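Local coordinates for protein glycerate dehydrogenase (Bacillus sp. 5mfcol3.1, PDB 6P2I) that reduces acyclic imino acids asymmetrically with NADPH as cofactor, probably yielding amino acids such as the D-arginine bound here, at residues 4-9 and 46-51; 102-107 and 158-163. All blocks are in the same frame, centred on the assembly; numbering follows the deposited sequence.

Overall arrangement
Both contacts are buried, but they belong to different parts of the fold and share no helix or strand. Interaction 1 pairs strands 2-5 and 47-50 inside the five-stranded parallel sheet, where main-chain hydrogen bonds join the strands and a polar cluster beyond their ends holds Glu51, which binds the guanidinium group of D-arginine. Interaction 2 packs helix 99-114 against helix 152-163 of the Rossmann-type domain through apolar side chains. The centres of interactions 1 and 2 are about 32 Å apart, on opposite sides of the chain's centre. Interaction 1 thus reaches the D-arginine pocket through Glu51, whereas interaction 2 meets the nicotinamide through Val102 and the second subunit through side chains such as Glu104 and Phe107.

Interaction 1 (4-9 and 46-51); sequences TYIDKP and DIAIVE. With DAR (D-arginine), chain D.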
ATOM      1  N   THR A   4      -2.998  38.717  -0.082  1.00 22.56           N
ATOM      2  CA  THR A   4      -4.077  38.233  -0.939  1.00 22.36           C
ATOM      3  C   THR A   4      -3.811  36.803  -1.372  1.00 22.53           C
ATOM      4  O   THR A   4      -2.802  36.527  -2.028  1.00 20.45           O
ATOM      5  CB  THR A   4      -4.242  39.113  -2.175  1.00 23.36           C
ATOM      6  OG1 THR A   4      -4.479  40.462  -1.769  1.00 24.62           O
ATOM      7  CG2 THR A   4      -5.431  38.626  -2.994  1.00 22.78           C
ATOM      8  N   TYR A   5      -4.724  35.905  -1.020  1.00 19.99           N
ATOM      9  CA  TYR A   5      -4.752  34.555  -1.580  1.00 22.82           C
ATOM     10  C   TYR A   5      -5.521  34.688  -2.892  1.00 24.53           C
ATOM     11  O   TYR A   5      -6.743  34.873  -2.897  1.00 23.31           O
ATOM     12  CB  TYR A   5      -5.406  33.595  -0.591  1.00 21.78           C
ATOM     13  CG  TYR A   5      -5.051  32.114  -0.715  1.00 18.08           C
ATOM     14  CD1 TYR A   5      -5.206  31.436  -1.917  1.00 19.08           C
ATOM     15  CD2 TYR A   5      -4.592  31.400   0.381  1.00 22.18           C
ATOM     16  CE1 TYR A   5      -4.906  30.068  -2.032  1.00 22.57           C
ATOM     17  CE2 TYR A   5      -4.284  30.034   0.277  1.00 25.04           C
ATOM     18  CZ  TYR A   5      -4.444  29.381  -0.932  1.00 21.68           C
ATOM     19  OH  TYR A   5      -4.155  28.033  -1.034  1.00 22.33           O
ATOM     20  N   ILE A   6      -4.801  34.652  -4.020  1.00 19.43           N
ATOM     21  CA  ILE A   6      -5.385  35.131  -5.274  1.00 22.66           C
ATOM     22  C   ILE A   6      -6.273  34.123  -5.983  1.00 21.31           C
ATOM     23  O   ILE A   6      -6.940  34.494  -6.954  1.00 23.84           O
ATOM     24  CB  ILE A   6      -4.302  35.598  -6.266  1.00 24.30           C
ATOM     25  CG1 ILE A   6      -3.501  34.409  -6.807  1.00 26.92           C
ATOM     26  CG2 ILE A   6      -3.421  36.675  -5.629  1.00 22.43           C
ATOM     27  CD1 ILE A   6      -2.617  34.782  -8.010  1.00 26.80           C
ATOM     28  N   ASP A   7      -6.309  32.861  -5.546  1.00 22.05           N
ATOM     29  CA  ASP A   7      -7.155  31.876  -6.206  1.00 21.81           C
ATOM     30  C   ASP A   7      -7.646  30.872  -5.167  1.00 23.05           C
ATOM     31  O   ASP A   7      -7.251  30.914  -4.003  1.00 22.56           O
ATOM     32  CB  ASP A   7      -6.440  31.194  -7.396  1.00 20.18           C
ATOM     33  CG  ASP A   7      -5.037  30.672  -7.052  1.00 20.96           C
ATOM     34  OD1 ASP A   7      -4.711  30.529  -5.862  1.00 21.93           O
ATOM     35  OD2 ASP A   7      -4.251  30.422  -8.000  1.00 23.05           O
ATOM     36  N   LYS A   8      -8.553  29.987  -5.593  1.00 25.17           N
ATOM     37  CA  LYS A   8      -9.394  29.208  -4.681  1.00 22.44           C
ATOM     38  C   LYS A   8      -8.590  28.266  -3.793  1.00 22.86           C
ATOM     39  O   LYS A   8      -7.991  27.302  -4.289  1.00 23.01           O
ATOM     40  CB  LYS A   8     -10.424  28.404  -5.482  1.00 25.76           C
ATOM     41  CG  LYS A   8     -11.440  27.656  -4.645  1.00 31.76           C
ATOM     42  CD  LYS A   8     -12.585  27.151  -5.513  1.00 42.56           C
ATOM     43  CE  LYS A   8     -12.179  25.927  -6.322  1.00 61.53           C
ATOM     44  NZ  LYS A   8     -12.535  24.639  -5.654  1.00 67.52           N
ATOM     45  N   PRO A   9      -8.556  28.492  -2.483  1.00 20.99           N
ATOM     46  CA  PRO A   9      -7.772  27.602  -1.621  1.00 17.65           C
ATOM     47  C   PRO A   9      -8.442  26.246  -1.491  1.00 21.52           C
ATOM     48  O   PRO A   9      -9.663  26.146  -1.339  1.00 21.48           O
ATOM     49  CB  PRO A   9      -7.734  28.326  -0.268  1.00 22.06           C
ATOM     50  CG  PRO A   9      -8.244  29.733  -0.544  1.00 28.84           C
ATOM     51  CD  PRO A   9      -9.139  29.626  -1.742  1.00 26.66           C
ATOM     52  N   ASP A  46       0.584  43.515  -1.349  1.00 25.46           N
ATOM     53  CA  ASP A  46       2.002  43.528  -1.031  1.00 24.92           C
ATOM     54  C   ASP A  46       2.574  42.123  -0.918  1.00 24.81           C
ATOM     55  O   ASP A  46       3.677  41.864  -1.414  1.00 27.39           O
ATOM     56  CB  ASP A  46       2.230  44.296   0.269  1.00 27.15           C
ATOM     57  CG  ASP A  46       1.635  45.678   0.222  1.00 29.02           C
ATOM     58  OD1 ASP A  46       2.119  46.503  -0.588  1.00 29.37           O
ATOM     59  OD2 ASP A  46       0.653  45.922   0.958  1.00 30.83           O
ATOM     60  N   ILE A  47       1.830  41.209  -0.291  1.00 23.77           N
ATOM     61  CA  ILE A  47       2.131  39.783  -0.280  1.00 23.05           C
ATOM     62  C   ILE A  47       1.013  39.073  -1.026  1.00 23.19           C
ATOM     63  O   ILE A  47      -0.165  39.394  -0.835  1.00 25.11           O
ATOM     64  CB  ILE A  47       2.248  39.236   1.157  1.00 25.79           C
ATOM     65  CG1 ILE A  47       3.344  39.980   1.927  1.00 24.28           C
ATOM     66  CG2 ILE A  47       2.479  37.725   1.140  1.00 23.53           C
ATOM     67  CD1 ILE A  47       3.405  39.598   3.402  1.00 24.30           C
ATOM     68  N   ALA A  48       1.379  38.136  -1.899  1.00 22.01           N
ATOM     69  CA  ALA A  48       0.401  37.315  -2.599  1.00 18.96           C
ATOM     70  C   ALA A  48       0.644  35.852  -2.270  1.00 19.72           C
ATOM     71  O   ALA A  48       1.783  35.441  -2.053  1.00 22.40           O
ATOM     72  CB  ALA A  48       0.466  37.506  -4.115  1.00 23.51           C
ATOM     73  N   ILE A  49      -0.444  35.081  -2.246  1.00 22.19           N
ATOM     74  CA  ILE A  49      -0.411  33.626  -2.072  1.00 21.63           C
ATOM     75  C   ILE A  49      -1.104  33.013  -3.280  1.00 22.81           C
ATOM     76  O   ILE A  49      -2.173  33.479  -3.687  1.00 21.11           O
ATOM     77  CB  ILE A  49      -1.112  33.183  -0.781  1.00 17.63           C
ATOM     78  CG1 ILE A  49      -0.556  33.939   0.428  1.00 22.86           C
ATOM     79  CG2 ILE A  49      -0.967  31.643  -0.599  1.00 17.14           C
ATOM     80  CD1 ILE A  49      -1.525  34.015   1.589  1.00 24.30           C
ATOM     81  N   VAL A  50      -0.511  31.971  -3.853  1.00 21.26           N
ATOM     82  CA  VAL A  50      -1.042  31.396  -5.081  1.00 17.27           C
ATOM     83  C   VAL A  50      -1.064  29.876  -4.959  1.00 18.61           C
ATOM     84  O   VAL A  50      -0.169  29.277  -4.349  1.00 20.90           O
ATOM     85  CB  VAL A  50      -0.223  31.854  -6.308  1.00 22.00           C
ATOM     86  CG1 VAL A  50       1.230  31.373  -6.207  1.00 23.71           C
ATOM     87  CG2 VAL A  50      -0.873  31.384  -7.596  1.00 21.87           C
ATOM     88  N   GLU A  51      -2.106  29.259  -5.515  1.00 18.05           N
ATOM     89  CA  GLU A  51      -2.236  27.799  -5.509  1.00 17.53           C
ATOM     90  C   GLU A  51      -2.348  27.190  -6.896  1.00 22.45           C
ATOM     91  O   GLU A  51      -1.833  26.084  -7.130  1.00 24.10           O
ATOM     92  CB  GLU A  51      -3.457  27.370  -4.680  1.00 23.34           C
ATOM     93  CG  GLU A  51      -3.666  25.846  -4.701  1.00 19.95           C
ATOM     94  CD  GLU A  51      -4.616  25.325  -3.648  1.00 24.89           C
ATOM     95  OE1 GLU A  51      -4.952  24.120  -3.716  1.00 22.35           O
ATOM     96  OE2 GLU A  51      -5.023  26.090  -2.756  1.00 20.76           O
TER
HETATM   97  N   DAR D 402       1.750  19.889  -6.565  1.00 31.15           N
HETATM   98  CA  DAR D 402       1.916  19.519  -5.159  1.00 34.85           C
HETATM   99  CB  DAR D 402       0.562  19.402  -4.442  1.00 33.00           C
HETATM  100  CG  DAR D 402      -0.221  20.717  -4.393  1.00 36.64           C
HETATM  101  CD  DAR D 402      -1.327  20.679  -3.342  1.00 36.52           C
HETATM  102  NE  DAR D 402      -2.052  21.933  -3.135  1.00 26.49           N
HETATM  103  CZ  DAR D 402      -2.055  22.535  -1.942  1.00 24.93           C
HETATM  104  NH1 DAR D 402      -1.073  22.300  -1.065  1.00 23.02           N
HETATM  105  NH2 DAR D 402      -3.032  23.379  -1.606  1.00 23.36           N
HETATM  106  C   DAR D 402       2.867  20.477  -4.464  1.00 26.12           C
HETATM  107  O   DAR D 402       2.776  20.745  -3.250  1.00 33.46           O
HETATM  108  OXT DAR D 402       3.758  20.980  -5.147  1.00 30.18           O
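Glu51 divides its carboxylate between protein and ligand: OE2 accepts the Tyr5 hydroxyl, OH to OE2 2.7 Å, while OE1 takes a nearly straight bond (169°) from NH2 of D-arginine, 2.9 Å away. The phenol reaches OE2 on its anti side, somewhat out of the carboxylate plane, and Thr10 also bonds OE1, so both oxygens are held. With CG anti to the backbone N (chi1 177°) and the chain extended beyond it, Glu51 stretches past the strand end to the ligand. The Tyr5 ring is sandwiched: Ile49 CG2 lies over one face, 3.9 Å from the centroid, and Pro9 CG sits over the centre of the opposite face. Behind this cluster run two neighbouring parallel strands of a five-stranded sheet; Glu51, just past the C-terminal end of strand 47-50, sits where alpha/beta folds often bind ligands. The strand ladder includes Ile49 N to Thr4 O, 2.8 Å, and Ile6 N to Ile49 O, 2.9 Å. Just beyond, Asp7 OD1 receives Glu51 N through its syn lone pair at 2.9 Å, and OD2 is taken by Trp52 N and Thr53 OG1. Alongside, Ile6 CD1 packs on Val50 CG2 at 3.8 Å.

Interaction 2 (102-107 and 158-163); sequences VAEHVF and AEIANA. With NAP (NADP nicotinamide-adenine-dinucleotide phosphate), chain C.
Helix segments 102-107 and 158-163 run with their N-to-C directions 45° apart and their axes 10.2 Å from each other at closest approach, a spacing filled mainly by Phe107 and Ile160. The two side chains pass antiparallel to one another. Ile160 lays its CG2 methyl over one face of the Phe107 ring, toward the rim, 3.6 Å from the centroid, in a CH-pi contact; its nearest ring atom is CE1, at 3.4 Å. That methyl stands anti to the backbone N, while CG1 lies opposite the carbonyl carbon (chi1 -62°) and carries CD1 to Ala103 CB, 4.0 Å away. Farther along, Phe107 CZ meets Ala161 CB at 4.2 Å. Helix 152-163 follows the glycine-rich turn after strand 144-148, consistent with the first beta-alpha unit of a Rossmann fold, and Ala161 also rests on that strand at Ile145. On another side of helix 99-114, Val102 CG2 touches C4N of the nicotinamide at 3.5 Å, the ring carbon that carries hydride in NADPH. Were Phe107 replaced by an alanine, Ile160 CG2 would probably lose the ring face it lies on, opening a gap between the helices. The same ring meets that of Phe164, their planes nearly parallel, and packs on Phe111 of the second subunit, while Glu104 accepts backbone N-H groups from Ile140 and Arg141 of that subunit.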
ATOM      1  N   VAL A 102       3.010  12.189   0.918  1.00 18.12           N
ATOM      2  CA  VAL A 102       3.384  11.733  -0.417  1.00 15.28           C
ATOM      3  C   VAL A 102       4.203  10.453  -0.327  1.00 17.00           C
ATOM      4  O   VAL A 102       4.013   9.524  -1.120  1.00 20.29           O
ATOM      5  CB  VAL A 102       4.139  12.835  -1.185  1.00 20.14           C
ATOM      6  CG1 VAL A 102       4.600  12.320  -2.552  1.00 17.77           C
ATOM      7  CG2 VAL A 102       3.224  14.050  -1.363  1.00 16.86           C
ATOM      8  N   ALA A 103       5.133  10.388   0.630  1.00 16.77           N
ATOM      9  CA  ALA A 103       5.920   9.171   0.792  1.00 18.45           C
ATOM     10  C   ALA A 103       5.025   7.969   1.076  1.00 20.33           C
ATOM     11  O   ALA A 103       5.228   6.889   0.505  1.00 19.12           O
ATOM     12  CB  ALA A 103       6.947   9.356   1.910  1.00 17.08           C
ATOM     13  N   GLU A 104       4.021   8.133   1.938  1.00 18.31           N
ATOM     14  CA  GLU A 104       3.101   7.020   2.164  1.00 19.17           C
ATOM     15  C   GLU A 104       2.318   6.687   0.902  1.00 19.73           C
ATOM     16  O   GLU A 104       2.039   5.513   0.633  1.00 18.44           O
ATOM     17  CB  GLU A 104       2.156   7.332   3.325  1.00 18.05           C
ATOM     18  CG  GLU A 104       2.870   7.316   4.658  1.00 18.34           C
ATOM     19  CD  GLU A 104       1.958   7.472   5.864  1.00 19.49           C
ATOM     20  OE1 GLU A 104       0.733   7.253   5.739  1.00 22.34           O
ATOM     21  OE2 GLU A 104       2.488   7.819   6.946  1.00 20.05           O
ATOM     22  N   HIS A 105       1.984   7.704   0.098  1.00 16.88           N
ATOM     23  CA  HIS A 105       1.266   7.440  -1.142  1.00 16.52           C
ATOM     24  C   HIS A 105       2.095   6.634  -2.118  1.00 15.88           C
ATOM     25  O   HIS A 105       1.538   5.856  -2.905  1.00 18.14           O
ATOM     26  CB  HIS A 105       0.849   8.762  -1.795  1.00 15.81           C
ATOM     27  CG  HIS A 105      -0.290   8.629  -2.743  1.00 16.78           C
ATOM     28  ND1 HIS A 105      -1.598   8.512  -2.321  1.00 18.86           N
ATOM     29  CD2 HIS A 105      -0.330   8.633  -4.098  1.00 19.12           C
ATOM     30  CE1 HIS A 105      -2.394   8.460  -3.376  1.00 19.47           C
ATOM     31  NE2 HIS A 105      -1.649   8.523  -4.465  1.00 19.60           N
ATOM     32  N   VAL A 106       3.420   6.819  -2.116  1.00 16.86           N
ATOM     33  CA  VAL A 106       4.265   6.001  -2.976  1.00 16.17           C
ATOM     34  C   VAL A 106       4.038   4.523  -2.671  1.00 18.57           C
ATOM     35  O   VAL A 106       3.901   3.695  -3.583  1.00 19.09           O
ATOM     36  CB  VAL A 106       5.749   6.375  -2.794  1.00 16.87           C
ATOM     37  CG1 VAL A 106       6.654   5.344  -3.458  1.00 20.84           C
ATOM     38  CG2 VAL A 106       6.041   7.778  -3.349  1.00 19.22           C
ATOM     39  N   PHE A 107       3.975   4.180  -1.387  1.00 19.66           N
ATOM     40  CA  PHE A 107       3.759   2.786  -1.016  1.00 17.80           C
ATOM     41  C   PHE A 107       2.317   2.365  -1.251  1.00 19.62           C
ATOM     42  O   PHE A 107       2.076   1.225  -1.646  1.00 18.81           O
ATOM     43  CB  PHE A 107       4.202   2.558   0.432  1.00 16.69           C
ATOM     44  CG  PHE A 107       5.688   2.561   0.578  1.00 19.59           C
ATOM     45  CD1 PHE A 107       6.388   3.754   0.733  1.00 22.58           C
ATOM     46  CD2 PHE A 107       6.392   1.375   0.486  1.00 20.67           C
ATOM     47  CE1 PHE A 107       7.759   3.756   0.820  1.00 24.10           C
ATOM     48  CE2 PHE A 107       7.777   1.370   0.577  1.00 20.01           C
ATOM     49  CZ  PHE A 107       8.459   2.552   0.751  1.00 26.42           C
ATOM     50  N   ALA A 158      12.896   6.916   1.265  1.00 18.22           N
ATOM     51  CA  ALA A 158      14.033   6.059   1.611  1.00 21.85           C
ATOM     52  C   ALA A 158      13.932   5.544   3.041  1.00 24.89           C
ATOM     53  O   ALA A 158      14.271   4.385   3.317  1.00 27.98           O
ATOM     54  CB  ALA A 158      15.349   6.813   1.404  1.00 21.97           C
ATOM     55  N   GLU A 159      13.486   6.390   3.975  1.00 25.04           N
ATOM     56  CA  GLU A 159      13.375   5.944   5.364  1.00 25.60           C
ATOM     57  C   GLU A 159      12.395   4.790   5.482  1.00 31.60           C
ATOM     58  O   GLU A 159      12.668   3.792   6.165  1.00 39.56           O
ATOM     59  CB  GLU A 159      12.918   7.086   6.269  1.00 28.55           C
ATOM     60  CG  GLU A 159      13.866   8.227   6.431  1.00 44.75           C
ATOM     61  CD  GLU A 159      13.298   9.257   7.386  1.00 61.76           C
ATOM     62  OE1 GLU A 159      12.877   8.862   8.497  1.00 58.52           O
ATOM     63  OE2 GLU A 159      13.245  10.448   7.015  1.00 67.56           O
ATOM     64  N   ILE A 160      11.233   4.926   4.847  1.00 25.40           N
ATOM     65  CA  ILE A 160      10.246   3.852   4.863  1.00 32.81           C
ATOM     66  C   ILE A 160      10.801   2.615   4.170  1.00 38.83           C
ATOM     67  O   ILE A 160      10.652   1.488   4.664  1.00 38.71           O
ATOM     68  CB  ILE A 160       8.932   4.313   4.215  1.00 35.53           C
ATOM     69  CG1 ILE A 160       8.320   5.481   4.999  1.00 30.27           C
ATOM     70  CG2 ILE A 160       7.961   3.148   4.126  1.00 38.82           C
ATOM     71  CD1 ILE A 160       7.169   6.115   4.289  1.00 30.29           C
ATOM     72  N   ALA A 161      11.458   2.805   3.024  1.00 25.83           N
ATOM     73  CA  ALA A 161      12.027   1.671   2.298  1.00 24.49           C
ATOM     74  C   ALA A 161      13.093   0.958   3.120  1.00 29.07           C
ATOM     75  O   ALA A 161      13.117  -0.279   3.183  1.00 33.09           O
ATOM     76  CB  ALA A 161      12.613   2.133   0.968  1.00 18.62           C
ATOM     77  N   ASN A 162      14.012   1.721   3.734  1.00 26.61           N
ATOM     78  CA  ASN A 162      15.163   1.102   4.393  1.00 39.93           C
ATOM     79  C   ASN A 162      14.724   0.254   5.572  1.00 45.97           C
ATOM     80  O   ASN A 162      15.411  -0.707   5.942  1.00 47.03           O
ATOM     81  CB  ASN A 162      16.169   2.170   4.847  1.00 33.54           C
ATOM     82  CG  ASN A 162      17.289   2.400   3.835  1.00 41.33           C
ATOM     83  OD1 ASN A 162      17.890   1.452   3.322  1.00 43.58           O
ATOM     84  ND2 ASN A 162      17.582   3.669   3.554  1.00 41.30           N
ATOM     85  N   ALA A 163      13.570   0.568   6.149  1.00 41.37           N
ATOM     86  CA  ALA A 163      13.033  -0.199   7.258  1.00 48.41           C
ATOM     87  C   ALA A 163      11.996  -1.230   6.823  1.00 57.43           C
ATOM     88  O   ALA A 163      11.659  -2.114   7.617  1.00 62.60           O
ATOM     89  CB  ALA A 163      12.449   0.754   8.307  1.00 45.92           C
TER
HETATM   90  PA  NAP C 401      13.345  18.825  -2.916  1.00 21.62           P
HETATM   91  O1A NAP C 401      13.715  20.130  -3.589  1.00 22.64           O
HETATM   92  O2A NAP C 401      13.544  18.671  -1.437  1.00 21.02           O
HETATM   93  O5B NAP C 401      14.168  17.660  -3.636  1.00 22.26           O
HETATM   94  C5B NAP C 401      14.341  17.640  -5.049  1.00 22.60           C
HETATM   95  C4B NAP C 401      15.346  16.539  -5.366  1.00 23.10           C
HETATM   96  O4B NAP C 401      15.450  16.449  -6.788  1.00 25.29           O
HETATM   97  C3B NAP C 401      16.749  16.863  -4.844  1.00 21.31           C
HETATM   98  O3B NAP C 401      17.440  15.630  -4.558  1.00 23.54           O
HETATM   99  C2B NAP C 401      17.421  17.511  -6.030  1.00 24.59           C
HETATM  100  O2B NAP C 401      18.835  17.385  -6.005  1.00 24.99           O
HETATM  101  C1B NAP C 401      16.824  16.661  -7.136  1.00 26.11           C
HETATM  102  N9A NAP C 401      16.975  17.310  -8.447  1.00 24.92           N
HETATM  103  C8A NAP C 401      16.629  18.570  -8.776  1.00 26.79           C
HETATM  104  N7A NAP C 401      16.942  18.820 -10.072  1.00 25.88           N
HETATM  105  C5A NAP C 401      17.513  17.703 -10.562  1.00 30.94           C
HETATM  106  C6A NAP C 401      18.076  17.279 -11.859  1.00 32.67           C
HETATM  107  N6A NAP C 401      18.095  18.131 -12.912  1.00 31.48           N
HETATM  108  N1A NAP C 401      18.559  16.023 -11.947  1.00 30.10           N
HETATM  109  C2A NAP C 401      18.546  15.162 -10.906  1.00 31.41           C
HETATM  110  N3A NAP C 401      18.051  15.468  -9.692  1.00 25.00           N
HETATM  111  C4A NAP C 401      17.534  16.712  -9.483  1.00 25.99           C
HETATM  112  O3  NAP C 401      11.830  18.524  -3.388  1.00 20.57           O
HETATM  113  PN  NAP C 401      10.718  17.651  -2.621  1.00 21.00           P
HETATM  114  O1N NAP C 401      10.176  18.419  -1.442  1.00 22.24           O
HETATM  115  O2N NAP C 401      11.247  16.255  -2.379  1.00 20.02           O
HETATM  116  O5D NAP C 401       9.568  17.624  -3.741  1.00 21.87           O
HETATM  117  C5D NAP C 401       9.826  17.042  -5.024  1.00 21.60           C
HETATM  118  C4D NAP C 401       8.628  17.230  -5.945  1.00 23.08           C
HETATM  119  O4D NAP C 401       7.520  16.498  -5.428  1.00 23.54           O
HETATM  120  C3D NAP C 401       8.102  18.656  -6.018  1.00 24.46           C
HETATM  121  O3D NAP C 401       8.848  19.475  -6.931  1.00 26.25           O
HETATM  122  C2D NAP C 401       6.658  18.443  -6.451  1.00 23.48           C
HETATM  123  O2D NAP C 401       6.562  18.574  -7.874  1.00 25.44           O
HETATM  124  C1D NAP C 401       6.330  17.014  -6.010  1.00 21.91           C
HETATM  125  N1N NAP C 401       5.234  17.015  -5.032  1.00 24.53           N
HETATM  126  C2N NAP C 401       4.128  16.292  -5.281  1.00 24.42           C
HETATM  127  C3N NAP C 401       3.060  16.281  -4.388  1.00 22.20           C
HETATM  128  C7N NAP C 401       1.816  15.486  -4.699  1.00 24.82           C
HETATM  129  O7N NAP C 401       0.786  15.726  -4.086  1.00 26.71           O
HETATM  130  N7N NAP C 401       1.829  14.571  -5.680  1.00 21.84           N
HETATM  131  C4N NAP C 401       3.153  17.039  -3.218  1.00 25.25           C
HETATM  132  C5N NAP C 401       4.306  17.790  -2.983  1.00 22.28           C
HETATM  133  C6N NAP C 401       5.339  17.751  -3.913  1.00 23.32           C
HETATM  134  P2B NAP C 401      19.805  18.421  -5.235  1.00 26.02           P
HETATM  135  O1X NAP C 401      19.437  19.797  -5.763  1.00 27.02           O
HETATM  136  O2X NAP C 401      19.476  18.267  -3.775  1.00 30.92           O
HETATM  137  O3X NAP C 401      21.184  17.925  -5.583  1.00 27.96           O